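Local coordinates for protein alanine racemase (Oenococcus oeni PSU-1, PDB 3HUR) that is an alanine racemase family protein that pairs an alpha/beta (TIM-type) barrel with a separate C-terminal domain, at residues K34-L39 against L159-T164; P50-F55 against D62-S67; D70-L75 against H101-T106; L97-D102 against P117-T122; T134-D139 against H356-E361. One frame throughout, in Å; residues are numbered along the deposited sequence.

Contact 1 of 5, residues K34-L39 against L159-T164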
# COMPACT_ATOMS: atom_id res chain seq x y z
N LYS A 34 -11.42 -40.87 -14.52
CA LYS A 34 -11.60 -40.33 -13.21
C LYS A 34 -11.23 -38.83 -13.20
O LYS A 34 -10.34 -38.41 -13.90
CB LYS A 34 -10.68 -41.11 -12.28
CG LYS A 34 -10.99 -42.62 -12.19
CD LYS A 34 -11.71 -42.95 -10.88
CE LYS A 34 -12.33 -44.37 -10.83
NZ LYS A 34 -13.69 -44.31 -10.13
N VAL A 35 -11.96 -38.02 -12.43
CA VAL A 35 -11.59 -36.61 -12.19
C VAL A 35 -11.45 -36.39 -10.69
O VAL A 35 -12.39 -36.65 -9.96
CB VAL A 35 -12.60 -35.64 -12.76
CG1 VAL A 35 -12.30 -34.21 -12.30
CG2 VAL A 35 -12.59 -35.72 -14.23
N TYR A 36 -10.25 -36.00 -10.27
CA TYR A 36 -9.90 -35.62 -8.92
C TYR A 36 -9.82 -34.09 -8.83
O TYR A 36 -8.90 -33.48 -9.38
CB TYR A 36 -8.53 -36.15 -8.55
CG TYR A 36 -8.35 -37.64 -8.66
CD1 TYR A 36 -7.09 -38.21 -8.56
CD2 TYR A 36 -9.44 -38.49 -8.85
CE1 TYR A 36 -6.92 -39.56 -8.65
CE2 TYR A 36 -9.26 -39.84 -8.94
CZ TYR A 36 -8.00 -40.37 -8.85
OH TYR A 36 -7.85 -41.72 -8.92
N ALA A 37 -10.77 -33.48 -8.12
CA ALA A 37 -10.90 -32.01 -8.03
C ALA A 37 -9.94 -31.53 -6.99
O ALA A 37 -10.00 -31.99 -5.86
CB ALA A 37 -12.29 -31.64 -7.65
N VAL A 38 -9.00 -30.66 -7.38
CA VAL A 38 -8.04 -30.14 -6.45
C VAL A 38 -8.62 -28.84 -5.88
O VAL A 38 -8.97 -27.93 -6.60
CB VAL A 38 -6.63 -29.93 -7.10
CG1 VAL A 38 -5.63 -29.41 -6.07
CG2 VAL A 38 -6.07 -31.22 -7.71
N LEU A 39 -8.70 -28.78 -4.56
CA LEU A 39 -9.26 -27.68 -3.85
C LEU A 39 -8.26 -27.19 -2.83
O LEU A 39 -8.34 -27.54 -1.66
CB LEU A 39 -10.49 -28.18 -3.13
CG LEU A 39 -11.67 -28.48 -4.06
CD1 LEU A 39 -12.83 -28.85 -3.19
CD2 LEU A 39 -12.01 -27.25 -4.97
N LEU A 159 -3.19 -49.08 -3.29
CA LEU A 159 -2.58 -48.10 -4.14
C LEU A 159 -3.67 -47.34 -4.90
O LEU A 159 -4.39 -47.91 -5.70
CB LEU A 159 -1.65 -48.80 -5.11
CG LEU A 159 -0.76 -47.92 -5.95
CD1 LEU A 159 0.04 -46.97 -5.11
CD2 LEU A 159 0.15 -48.84 -6.79
N PHE A 160 -3.77 -46.05 -4.61
CA PHE A 160 -4.82 -45.22 -5.12
C PHE A 160 -4.38 -44.60 -6.41
O PHE A 160 -5.20 -44.40 -7.30
CB PHE A 160 -5.15 -44.10 -4.10
CG PHE A 160 -6.26 -43.21 -4.54
CD1 PHE A 160 -6.00 -42.00 -5.16
CD2 PHE A 160 -7.57 -43.60 -4.37
CE1 PHE A 160 -7.04 -41.19 -5.59
CE2 PHE A 160 -8.62 -42.79 -4.80
CZ PHE A 160 -8.35 -41.58 -5.41
N SER A 161 -3.11 -44.26 -6.50
CA SER A 161 -2.57 -43.58 -7.69
C SER A 161 -1.07 -43.73 -7.73
O SER A 161 -0.43 -43.82 -6.68
CB SER A 161 -2.90 -42.06 -7.68
OG SER A 161 -3.20 -41.55 -8.99
N VAL A 162 -0.53 -43.74 -8.94
CA VAL A 162 0.88 -43.53 -9.17
C VAL A 162 0.90 -42.31 -10.03
O VAL A 162 0.27 -42.30 -11.10
CB VAL A 162 1.55 -44.69 -9.93
CG1 VAL A 162 3.03 -44.36 -10.18
CG2 VAL A 162 1.39 -45.99 -9.18
N TYR A 163 1.61 -41.27 -9.58
CA TYR A 163 1.35 -39.94 -10.10
C TYR A 163 2.57 -39.03 -10.16
O TYR A 163 3.54 -39.24 -9.44
CB TYR A 163 0.24 -39.25 -9.27
CG TYR A 163 0.73 -38.68 -7.97
CD1 TYR A 163 0.98 -39.50 -6.90
CD2 TYR A 163 1.01 -37.33 -7.84
CE1 TYR A 163 1.49 -39.01 -5.72
CE2 TYR A 163 1.49 -36.81 -6.64
CZ TYR A 163 1.71 -37.66 -5.57
OH TYR A 163 2.21 -37.19 -4.37
N THR A 164 2.46 -38.02 -11.02
CA THR A 164 3.46 -36.95 -11.14
C THR A 164 2.76 -35.71 -11.69
O THR A 164 1.59 -35.75 -12.05
CB THR A 164 4.56 -37.35 -12.17
OG1 THR A 164 5.72 -36.53 -12.02
CG2 THR A 164 4.03 -37.21 -13.61
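Tyr36 and Phe160 reach toward one another from two strands of the parallel barrel, 34-38 and 157-163, and meet between them in its interior, an example of large side chains linking strands whose backbones stand well apart. The nearest CA atoms, those of Tyr36 and Ser161, are 10.9 Å apart, so the gap is bridged chiefly by the two rings. The two side chains arrive from opposite directions and overlap at their far ends. Their planes are inclined at 32°, with centroids 5.1 Å apart, an oblique pairing that is neither a stack nor an edge-to-face contact. Tyr36 OH approaches the CE1-CZ side of the Phe160 ring obliquely, 3.5 Å from both Phe160 CE1 and Phe160 CZ, while Tyr36 CE1 comes within 3.5 Å of Phe160 CE1. Phe160 owes its reach to a CG placed anti to the backbone N (chi1 -178°), since its CB does not itself point at strand 34-38. Beside this pair, Ser161 OG lies near the plane of the tyrosine ring, at its edge, 4.2 Å from Tyr36 CE1. That hydroxyl is bonded to Leu200 O, and Ala63 and Ile65 of the neighbouring strand also pack on Tyr36. Across the two strands, therefore, the phenol oxygen and the serine oxygen both meet aromatic carbon, and van der Waals attraction between rings, not hydrogen bonding, joins the two walls.

Contact 2 of 5, residues P50-F55 against D62-S67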
# COMPACT_ATOMS: atom_id res chain seq x y z
N PRO A 50 -18.69 -25.91 -0.29
CA PRO A 50 -19.70 -25.77 -1.32
C PRO A 50 -19.27 -26.29 -2.68
O PRO A 50 -20.05 -26.91 -3.37
CB PRO A 50 -19.95 -24.25 -1.38
CG PRO A 50 -19.13 -23.65 -0.35
CD PRO A 50 -18.55 -24.69 0.50
N LEU A 51 -18.03 -26.02 -3.07
CA LEU A 51 -17.47 -26.58 -4.31
C LEU A 51 -17.49 -28.15 -4.25
O LEU A 51 -18.07 -28.79 -5.10
CB LEU A 51 -16.07 -26.02 -4.57
CG LEU A 51 -15.95 -24.60 -5.17
CD1 LEU A 51 -14.50 -24.13 -5.16
CD2 LEU A 51 -16.53 -24.53 -6.57
N ALA A 52 -16.94 -28.73 -3.20
CA ALA A 52 -16.97 -30.17 -3.02
C ALA A 52 -18.38 -30.76 -3.04
O ALA A 52 -18.61 -31.74 -3.73
CB ALA A 52 -16.27 -30.56 -1.80
N LYS A 53 -19.31 -30.20 -2.29
CA LYS A 53 -20.68 -30.67 -2.32
C LYS A 53 -21.26 -30.58 -3.72
O LYS A 53 -21.95 -31.48 -4.15
CB LYS A 53 -21.58 -29.84 -1.41
CG LYS A 53 -21.42 -30.10 0.05
CD LYS A 53 -22.33 -29.15 0.81
CE LYS A 53 -22.32 -29.41 2.31
NZ LYS A 53 -23.15 -30.62 2.68
N ALA A 54 -21.04 -29.48 -4.42
CA ALA A 54 -21.50 -29.38 -5.80
C ALA A 54 -20.89 -30.51 -6.67
O ALA A 54 -21.55 -31.05 -7.54
CB ALA A 54 -21.17 -28.05 -6.39
N PHE A 55 -19.63 -30.87 -6.43
CA PHE A 55 -19.05 -31.90 -7.27
C PHE A 55 -19.58 -33.30 -6.92
O PHE A 55 -19.64 -34.15 -7.82
CB PHE A 55 -17.52 -31.91 -7.18
CG PHE A 55 -16.86 -30.63 -7.58
CD1 PHE A 55 -17.41 -29.80 -8.51
CD2 PHE A 55 -15.66 -30.26 -7.01
CE1 PHE A 55 -16.77 -28.63 -8.86
CE2 PHE A 55 -15.03 -29.11 -7.36
CZ PHE A 55 -15.58 -28.29 -8.27
N ASP A 62 -14.63 -37.58 -8.87
CA ASP A 62 -14.58 -38.89 -8.23
C ASP A 62 -13.71 -38.91 -6.97
O ASP A 62 -13.72 -39.89 -6.20
CB ASP A 62 -14.03 -39.92 -9.23
CG ASP A 62 -14.68 -39.80 -10.60
OD1 ASP A 62 -15.86 -40.19 -10.74
OD2 ASP A 62 -14.03 -39.24 -11.50
N ALA A 63 -12.88 -37.89 -6.81
CA ALA A 63 -12.22 -37.64 -5.53
C ALA A 63 -11.92 -36.14 -5.34
O ALA A 63 -12.12 -35.31 -6.23
CB ALA A 63 -10.99 -38.43 -5.42
N LEU A 64 -11.44 -35.82 -4.17
CA LEU A 64 -11.11 -34.45 -3.84
C LEU A 64 -9.70 -34.47 -3.31
O LEU A 64 -9.38 -35.35 -2.53
CB LEU A 64 -12.05 -33.93 -2.74
CG LEU A 64 -13.54 -34.02 -3.04
CD1 LEU A 64 -14.35 -33.70 -1.77
CD2 LEU A 64 -13.88 -33.13 -4.19
N ILE A 65 -8.89 -33.51 -3.72
CA ILE A 65 -7.51 -33.35 -3.18
C ILE A 65 -7.41 -31.99 -2.45
O ILE A 65 -7.87 -30.96 -2.96
CB ILE A 65 -6.45 -33.39 -4.32
CG1 ILE A 65 -6.67 -34.61 -5.24
CG2 ILE A 65 -5.07 -33.41 -3.75
CD1 ILE A 65 -5.68 -34.76 -6.50
N VAL A 66 -6.83 -32.01 -1.26
CA VAL A 66 -6.66 -30.84 -0.43
C VAL A 66 -5.25 -30.85 0.18
O VAL A 66 -4.54 -31.86 0.02
CB VAL A 66 -7.76 -30.74 0.69
CG1 VAL A 66 -9.19 -30.74 0.08
CG2 VAL A 66 -7.59 -31.79 1.66
N SER A 67 -4.87 -29.74 0.84
CA SER A 67 -3.47 -29.49 1.28
C SER A 67 -3.18 -29.74 2.75
O SER A 67 -2.06 -29.70 3.18
CB SER A 67 -3.09 -28.03 1.01
OG SER A 67 -3.64 -27.58 -0.25
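Leu64 extends its fork from strand 63-66 toward helix 48-57 and straddles two of its residues one helical turn apart, Ala52 and Phe55. The leucine has CG anti to its carbonyl carbon (chi1 -55°) and CD1 fully extended from CA (chi2 170°), a relaxed shape that sends the two methyls to different partners. CD1 takes the short residue: Leu64 CD1 lies 3.7 Å from Ala52 CB. The other branch meets the long one, Leu64 CD2 standing 4.4 Å from Phe55 CD2, at the edge of the ring and near its plane. Phe55 is turned so that one face lies against its own helix, with Leu51 O 3.3 Å above the plane of the Phe55 ring and displaced toward the rim; that same oxygen accepts the helical bond from Phe55 N. Ala37 of the adjacent strand also touches the phenylalanine, and Leu75 of helix 69-77 touches Ala52. Strand 34-38, helix 48-57 and parallel strand 63-66 form a beta-alpha-beta crossover, the repeating element of the barrel, and here the returning strand is packed against its connecting helix. All three touching residues are buried and offer only carbon to one another, so the helix is seated on the strand by dispersion and by exclusion of water, without directional bonds between the two segments.

Contact 3 of 5, residues D70-L75 against H101-T106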
# COMPACT_ATOMS: atom_id res chain seq x y z
N ASP A 70 -6.57 -31.09 8.29
CA ASP A 70 -7.71 -30.45 8.93
C ASP A 70 -8.80 -30.06 7.91
O ASP A 70 -9.97 -30.28 8.18
CB ASP A 70 -7.28 -29.38 9.95
CG ASP A 70 -7.09 -27.98 9.36
OD1 ASP A 70 -6.68 -27.82 8.18
OD2 ASP A 70 -7.34 -27.00 10.13
N GLU A 71 -8.45 -29.67 6.69
CA GLU A 71 -9.47 -29.53 5.63
C GLU A 71 -10.18 -30.84 5.24
O GLU A 71 -11.37 -30.83 4.87
CB GLU A 71 -8.89 -28.89 4.37
CG GLU A 71 -9.93 -28.36 3.38
CD GLU A 71 -10.78 -27.20 3.96
OE1 GLU A 71 -10.41 -26.60 5.02
OE2 GLU A 71 -11.86 -26.90 3.38
N ALA A 72 -9.46 -31.96 5.28
CA ALA A 72 -10.08 -33.30 5.00
C ALA A 72 -11.14 -33.57 6.06
O ALA A 72 -12.26 -33.80 5.73
CB ALA A 72 -9.05 -34.38 4.99
N LEU A 73 -10.75 -33.43 7.32
CA LEU A 73 -11.64 -33.63 8.46
C LEU A 73 -12.89 -32.75 8.41
O LEU A 73 -13.98 -33.25 8.61
CB LEU A 73 -10.87 -33.46 9.78
CG LEU A 73 -9.70 -34.47 9.95
CD1 LEU A 73 -9.09 -34.50 11.34
CD2 LEU A 73 -10.11 -35.86 9.59
N GLU A 74 -12.74 -31.48 8.06
CA GLU A 74 -13.88 -30.59 7.89
C GLU A 74 -14.79 -31.00 6.78
O GLU A 74 -15.99 -30.87 6.88
CB GLU A 74 -13.42 -29.16 7.54
CG GLU A 74 -12.86 -28.27 8.67
CD GLU A 74 -12.36 -26.90 8.10
OE1 GLU A 74 -13.17 -25.94 7.84
OE2 GLU A 74 -11.15 -26.83 7.88
N LEU A 75 -14.23 -31.35 5.65
CA LEU A 75 -15.02 -31.85 4.55
C LEU A 75 -15.84 -33.08 5.04
O LEU A 75 -17.02 -33.23 4.73
CB LEU A 75 -14.10 -32.19 3.37
CG LEU A 75 -13.53 -31.04 2.49
CD1 LEU A 75 -12.39 -31.52 1.58
CD2 LEU A 75 -14.65 -30.46 1.61
N HIS A 101 -11.19 -42.18 8.31
CA HIS A 101 -11.90 -41.16 7.53
C HIS A 101 -11.71 -41.29 6.02
O HIS A 101 -12.10 -40.37 5.26
CB HIS A 101 -11.45 -39.76 8.00
CG HIS A 101 -11.78 -39.47 9.43
ND1 HIS A 101 -13.06 -39.20 9.85
CD2 HIS A 101 -10.98 -39.37 10.52
CE1 HIS A 101 -13.04 -38.95 11.15
NE2 HIS A 101 -11.79 -39.05 11.58
N ASP A 102 -11.12 -42.42 5.59
CA ASP A 102 -10.94 -42.76 4.17
C ASP A 102 -10.18 -41.66 3.44
O ASP A 102 -10.68 -41.08 2.44
CB ASP A 102 -12.29 -42.96 3.50
CG ASP A 102 -12.16 -43.42 2.06
OD1 ASP A 102 -11.16 -44.16 1.80
OD2 ASP A 102 -13.03 -43.08 1.18
N ILE A 103 -9.00 -41.34 3.96
CA ILE A 103 -8.17 -40.33 3.38
C ILE A 103 -6.96 -40.96 2.74
O ILE A 103 -6.24 -41.72 3.39
CB ILE A 103 -7.67 -39.33 4.47
CG1 ILE A 103 -8.86 -38.60 5.10
CG2 ILE A 103 -6.64 -38.36 3.88
CD1 ILE A 103 -8.46 -37.58 6.13
N VAL A 104 -6.75 -40.63 1.47
CA VAL A 104 -5.58 -41.08 0.76
C VAL A 104 -4.40 -40.25 1.16
O VAL A 104 -4.52 -39.05 1.27
CB VAL A 104 -5.76 -40.91 -0.76
CG1 VAL A 104 -4.47 -41.29 -1.50
CG2 VAL A 104 -6.95 -41.71 -1.25
N ILE A 105 -3.24 -40.86 1.34
CA ILE A 105 -2.01 -40.11 1.62
C ILE A 105 -0.91 -40.45 0.60
O ILE A 105 -1.00 -41.45 -0.11
CB ILE A 105 -1.51 -40.32 3.06
CG1 ILE A 105 -0.98 -41.74 3.30
CG2 ILE A 105 -2.63 -40.00 4.09
CD1 ILE A 105 -0.40 -41.91 4.69
N THR A 106 0.08 -39.57 0.50
CA THR A 106 1.19 -39.71 -0.42
C THR A 106 2.30 -40.52 0.25
O THR A 106 2.55 -40.39 1.45
CB THR A 106 1.74 -38.34 -0.89
OG1 THR A 106 1.04 -37.89 -2.05
CG2 THR A 106 3.18 -38.44 -1.26
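Ile103 projects toward helix 69-77 with CG1 anti to the carbonyl carbon (chi1 -63°), and its chain then continues straight (chi2 -178°), which drives the terminal methyl against Ala72: Ile103 CD1 is 3.4 Å from Ala72 CB, close for two methyl groups. The next helix residue works differently. The CB of Leu73 does not head for segment 101-106, but with CG anti to the carbonyl carbon its CD2 methyl lies over one face of the His101 imidazole. This is a CH-pi contact, with Leu73 CD2 4.0 Å from the His101 ring centroid and 23° off the ring normal; it is displaced toward the rim, so that the nearest ring atom is His101 CD2, 3.7 Å from Leu73 CD2. The two side chains cross at about a right angle. The same methyl lies 4.2 Å from Ile103 CD1, making Leu73 the bridge between strand and histidine. Val86 of the intervening strand touches both Ala72 and Ile103, as expected where barrel helices pack on the outer surface of the parallel strands, and Tyr386 of the second subunit packs on Leu73. Arg76, further along the helix, bonds to the His101 and Asp102 carbonyls. Across the two segments only carbon-carbon packing and one methyl-to-ring contact are made, so dispersion, with no directional polar bond, joins helix and strand.

Contact 4 of 5, residues L97-D102 against P117-T122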
# COMPACT_ATOMS: atom_id res chain seq x y z
N LEU A 97 -6.26 -41.72 11.82
CA LEU A 97 -7.17 -40.73 11.27
C LEU A 97 -7.38 -40.98 9.80
O LEU A 97 -8.51 -41.04 9.33
CB LEU A 97 -6.65 -39.30 11.49
CG LEU A 97 -6.95 -38.73 12.86
CD1 LEU A 97 -6.33 -37.34 12.97
CD2 LEU A 97 -8.47 -38.72 13.17
N PHE A 98 -6.28 -41.15 9.08
CA PHE A 98 -6.35 -41.43 7.63
C PHE A 98 -7.25 -42.61 7.34
O PHE A 98 -8.10 -42.51 6.46
CB PHE A 98 -4.98 -41.73 7.02
CG PHE A 98 -3.95 -40.65 7.23
CD1 PHE A 98 -4.23 -39.32 6.94
CD2 PHE A 98 -2.67 -40.97 7.66
CE1 PHE A 98 -3.28 -38.35 7.10
CE2 PHE A 98 -1.69 -39.98 7.82
CZ PHE A 98 -2.01 -38.69 7.56
N ILE A 99 -7.09 -43.72 8.05
CA ILE A 99 -7.86 -44.93 7.75
C ILE A 99 -9.33 -44.73 8.09
O ILE A 99 -10.20 -45.01 7.29
CB ILE A 99 -7.30 -46.19 8.49
CG1 ILE A 99 -5.89 -46.50 8.01
CG2 ILE A 99 -8.19 -47.40 8.24
CD1 ILE A 99 -5.04 -47.21 9.07
N ASP A 100 -9.61 -44.22 9.28
CA ASP A 100 -11.00 -44.13 9.73
C ASP A 100 -11.84 -43.19 8.90
O ASP A 100 -13.06 -43.37 8.80
CB ASP A 100 -11.10 -43.69 11.19
CG ASP A 100 -10.56 -44.75 12.19
OD1 ASP A 100 -10.38 -45.97 11.81
OD2 ASP A 100 -10.31 -44.31 13.36
N HIS A 101 -11.19 -42.18 8.31
CA HIS A 101 -11.90 -41.16 7.53
C HIS A 101 -11.71 -41.29 6.02
O HIS A 101 -12.10 -40.37 5.26
CB HIS A 101 -11.45 -39.76 8.00
CG HIS A 101 -11.78 -39.47 9.43
ND1 HIS A 101 -13.06 -39.20 9.85
CD2 HIS A 101 -10.98 -39.37 10.52
CE1 HIS A 101 -13.04 -38.95 11.15
NE2 HIS A 101 -11.79 -39.05 11.58
N ASP A 102 -11.12 -42.42 5.59
CA ASP A 102 -10.94 -42.76 4.17
C ASP A 102 -10.18 -41.66 3.44
O ASP A 102 -10.68 -41.08 2.44
CB ASP A 102 -12.29 -42.96 3.50
CG ASP A 102 -12.16 -43.42 2.06
OD1 ASP A 102 -11.16 -44.16 1.80
OD2 ASP A 102 -13.03 -43.08 1.18
N PRO A 117 4.60 -48.73 10.48
CA PRO A 117 4.27 -49.62 11.58
C PRO A 117 3.05 -50.47 11.28
O PRO A 117 2.46 -50.38 10.20
CB PRO A 117 3.99 -48.66 12.75
CG PRO A 117 3.67 -47.40 12.15
CD PRO A 117 4.48 -47.32 10.88
N ASP A 118 2.67 -51.30 12.24
CA ASP A 118 1.50 -52.13 12.08
C ASP A 118 0.24 -51.31 12.32
O ASP A 118 0.23 -50.40 13.15
CB ASP A 118 1.59 -53.34 13.03
CG ASP A 118 2.42 -54.50 12.44
OD1 ASP A 118 2.26 -54.75 11.22
OD2 ASP A 118 3.21 -55.17 13.18
N PHE A 119 -0.83 -51.63 11.59
CA PHE A 119 -2.13 -50.94 11.76
C PHE A 119 -3.30 -51.79 11.29
O PHE A 119 -3.12 -52.71 10.49
CB PHE A 119 -2.15 -49.61 11.00
CG PHE A 119 -1.87 -49.74 9.52
CD1 PHE A 119 -2.88 -49.98 8.62
CD2 PHE A 119 -0.59 -49.58 9.03
CE1 PHE A 119 -2.62 -50.09 7.26
CE2 PHE A 119 -0.33 -49.69 7.65
CZ PHE A 119 -1.34 -49.93 6.78
N GLU A 120 -4.50 -51.44 11.73
CA GLU A 120 -5.75 -52.07 11.26
C GLU A 120 -6.41 -51.34 10.08
O GLU A 120 -6.30 -50.13 9.95
CB GLU A 120 -6.75 -52.18 12.42
CG GLU A 120 -6.10 -52.63 13.73
CD GLU A 120 -7.04 -53.37 14.66
OE1 GLU A 120 -8.01 -52.76 15.11
OE2 GLU A 120 -6.78 -54.57 14.96
N GLY A 121 -7.10 -52.09 9.23
CA GLY A 121 -7.91 -51.53 8.16
C GLY A 121 -7.11 -51.31 6.90
O GLY A 121 -5.96 -51.73 6.78
N THR A 122 -7.72 -50.63 5.93
CA THR A 122 -7.05 -50.38 4.67
C THR A 122 -6.57 -48.89 4.62
O THR A 122 -7.36 -47.97 4.82
CB THR A 122 -7.92 -50.80 3.44
OG1 THR A 122 -8.15 -49.67 2.59
CG2 THR A 122 -9.27 -51.43 3.86
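Ile99, near the C-terminal end of helix 95-100 in the barrel domain, is received by the curved loop 117-122; the helix ends just beyond it in a Schellman motif, with Asp102 at positive phi. The tight part belongs wholly to the isoleucine. Its extended branch presses into the bend of the loop, where Ile99 CD1 is 3.3 Å from Glu120 O and 3.5 Å from Phe119 CD1. Phe119 is brought there by a chi1 of 57°, which sets CG between the backbone N and the carbonyl carbon, the crowded position, and the ring meets the methyl obliquely. The other branch faces backbone, Ile99 CG2 lying 4.1 Å from Gly121 CA. The loose side is the solvent side: the carboxylate of Glu120 leads away from the helix, and Thr122 points its CB away, so both meet it with main chain. Gln156 NE2 bonds to Phe119 O and Gly121 O. At the far end of the loop, Thr122 O stands 3.6 Å from Ile99 CG2.

Contact 5 of 5, residues T134-D139 against H356-E361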
# COMPACT_ATOMS: atom_id res chain seq x y z
N THR A 134 10.92 -31.35 -7.66
CA THR A 134 10.29 -31.56 -6.37
C THR A 134 11.16 -32.46 -5.56
O THR A 134 12.09 -33.06 -6.10
CB THR A 134 8.90 -32.18 -6.52
OG1 THR A 134 8.58 -32.93 -5.35
CG2 THR A 134 8.83 -33.10 -7.73
N ARG A 135 10.90 -32.54 -4.26
CA ARG A 135 11.68 -33.41 -3.37
C ARG A 135 10.83 -34.53 -2.77
O ARG A 135 11.30 -35.32 -1.97
CB ARG A 135 12.32 -32.58 -2.27
CG ARG A 135 13.13 -31.41 -2.81
CD ARG A 135 13.42 -30.37 -1.75
NE ARG A 135 14.08 -30.95 -0.59
CZ ARG A 135 14.32 -30.29 0.55
NH1 ARG A 135 13.95 -29.02 0.68
NH2 ARG A 135 14.91 -30.93 1.55
N ILE A 136 9.57 -34.60 -3.19
CA ILE A 136 8.64 -35.56 -2.65
C ILE A 136 8.64 -36.80 -3.54
O ILE A 136 8.52 -36.70 -4.79
CB ILE A 136 7.19 -34.99 -2.57
CG1 ILE A 136 7.15 -33.52 -2.07
CG2 ILE A 136 6.34 -35.87 -1.66
CD1 ILE A 136 5.68 -32.85 -2.06
N GLY A 137 8.78 -37.97 -2.92
CA GLY A 137 8.64 -39.24 -3.66
C GLY A 137 9.87 -39.78 -4.37
O GLY A 137 11.01 -39.46 -4.02
N PHE A 138 9.63 -40.60 -5.38
CA PHE A 138 10.61 -41.55 -5.88
C PHE A 138 11.23 -41.15 -7.20
O PHE A 138 10.51 -40.95 -8.17
CB PHE A 138 9.92 -42.88 -6.10
CG PHE A 138 9.38 -43.51 -4.85
CD1 PHE A 138 10.02 -44.59 -4.27
CD2 PHE A 138 8.21 -43.03 -4.26
CE1 PHE A 138 9.52 -45.17 -3.11
CE2 PHE A 138 7.69 -43.59 -3.13
CZ PHE A 138 8.35 -44.67 -2.54
N ASP A 139 12.57 -41.08 -7.25
CA ASP A 139 13.30 -40.72 -8.49
C ASP A 139 14.24 -41.82 -9.05
O ASP A 139 15.04 -41.56 -9.97
CB ASP A 139 14.09 -39.41 -8.29
CG ASP A 139 15.20 -39.52 -7.25
OD1 ASP A 139 15.39 -40.61 -6.66
OD2 ASP A 139 15.89 -38.51 -7.03
N HIS A 356 15.16 -29.58 5.92
CA HIS A 356 14.22 -30.66 6.31
C HIS A 356 12.72 -30.35 6.05
O HIS A 356 11.84 -31.15 6.44
CB HIS A 356 14.44 -31.01 7.79
CG HIS A 356 15.76 -31.66 8.09
ND1 HIS A 356 16.72 -31.08 8.90
CD2 HIS A 356 16.29 -32.85 7.67
CE1 HIS A 356 17.77 -31.88 8.97
NE2 HIS A 356 17.54 -32.96 8.25
N THR A 357 12.41 -29.25 5.36
CA THR A 357 11.04 -28.80 5.27
C THR A 357 10.79 -28.06 3.95
O THR A 357 11.68 -27.48 3.40
CB THR A 357 10.69 -27.97 6.54
OG1 THR A 357 10.50 -26.59 6.24
CG2 THR A 357 11.81 -28.08 7.54
N ILE A 358 9.57 -28.16 3.42
CA ILE A 358 9.16 -27.48 2.21
C ILE A 358 7.94 -26.69 2.61
O ILE A 358 7.00 -27.27 3.13
CB ILE A 358 8.66 -28.44 1.13
CG1 ILE A 358 9.72 -29.47 0.77
CG2 ILE A 358 8.16 -27.68 -0.10
CD1 ILE A 358 9.12 -30.75 0.16
N VAL A 359 7.94 -25.38 2.39
CA VAL A 359 6.80 -24.55 2.70
C VAL A 359 6.12 -24.25 1.38
O VAL A 359 6.77 -23.74 0.48
CB VAL A 359 7.24 -23.27 3.37
CG1 VAL A 359 6.03 -22.43 3.77
CG2 VAL A 359 8.10 -23.56 4.58
N ASP A 360 4.84 -24.64 1.25
CA ASP A 360 4.04 -24.37 0.05
C ASP A 360 2.71 -23.65 0.41
O ASP A 360 1.71 -24.30 0.63
CB ASP A 360 3.72 -25.68 -0.70
CG ASP A 360 3.18 -25.43 -2.12
OD1 ASP A 360 2.57 -24.39 -2.37
OD2 ASP A 360 3.36 -26.29 -3.03
N GLU A 361 2.70 -22.32 0.41
CA GLU A 361 1.51 -21.52 0.80
C GLU A 361 0.70 -20.92 -0.35
O GLU A 361 1.19 -20.07 -1.04
CB GLU A 361 1.99 -20.34 1.64
CG GLU A 361 0.83 -19.61 2.36
CD GLU A 361 1.29 -18.41 3.16
OE1 GLU A 361 2.36 -17.83 2.81
OE2 GLU A 361 0.56 -18.06 4.15
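The guanidinium group of Arg135 is the one flat group that meets the other segment, and it is approached obliquely, neither squarely over a face nor at an edge: NH1 lies 3.9 Å from Thr357 O, too far for a bond, and 4.3 Å from Ile358 CG1. Its polar partners are in the adjoining turn, where NH1 is bonded to Tyr354 O and NH2 to Ser355 O. A bend at chi3 (56°) turns the chain toward these carbonyls. The turn joins strands 347-353 and 357-364 of a beta hairpin in the C-terminal domain, whereas Arg135 belongs to the loop after barrel strand 123-128. That loop is shaped by an ST turn: Thr134 OG1 accepts from Ile136 N at 2.9 Å, nearly straight at 174°. Residues 357-359 also pair in parallel with a strand of the second subunit, and Thr357 OG1 is bonded to Ala258 O of that subunit. Next to the arginine along the chain, Ile136 meets Ile358 at a slant, Ile136 CG1 lying 4.1 Å from Ile358 CD1.

Followed from the N terminus, the chain opens contact 1 at strand 34-38 and closes it only at strand 157-163, spanning the barrel interior. Contacts 2, 3 and 4 are nested inside that long loop. Contact 2 closes first, within a single crossover; contact 3 then opens on the next helix and reaches strand 103-107, with Leu75 packing back against Val66. Contact 4 begins where contact 3 ends, sharing His101 and Asp102, and moves outward to a surface loop. Contact 5 opens before contact 1 has closed and ends far beyond it, so these two cross, and of the five only contact 5 ties the barrel to the C-terminal domain.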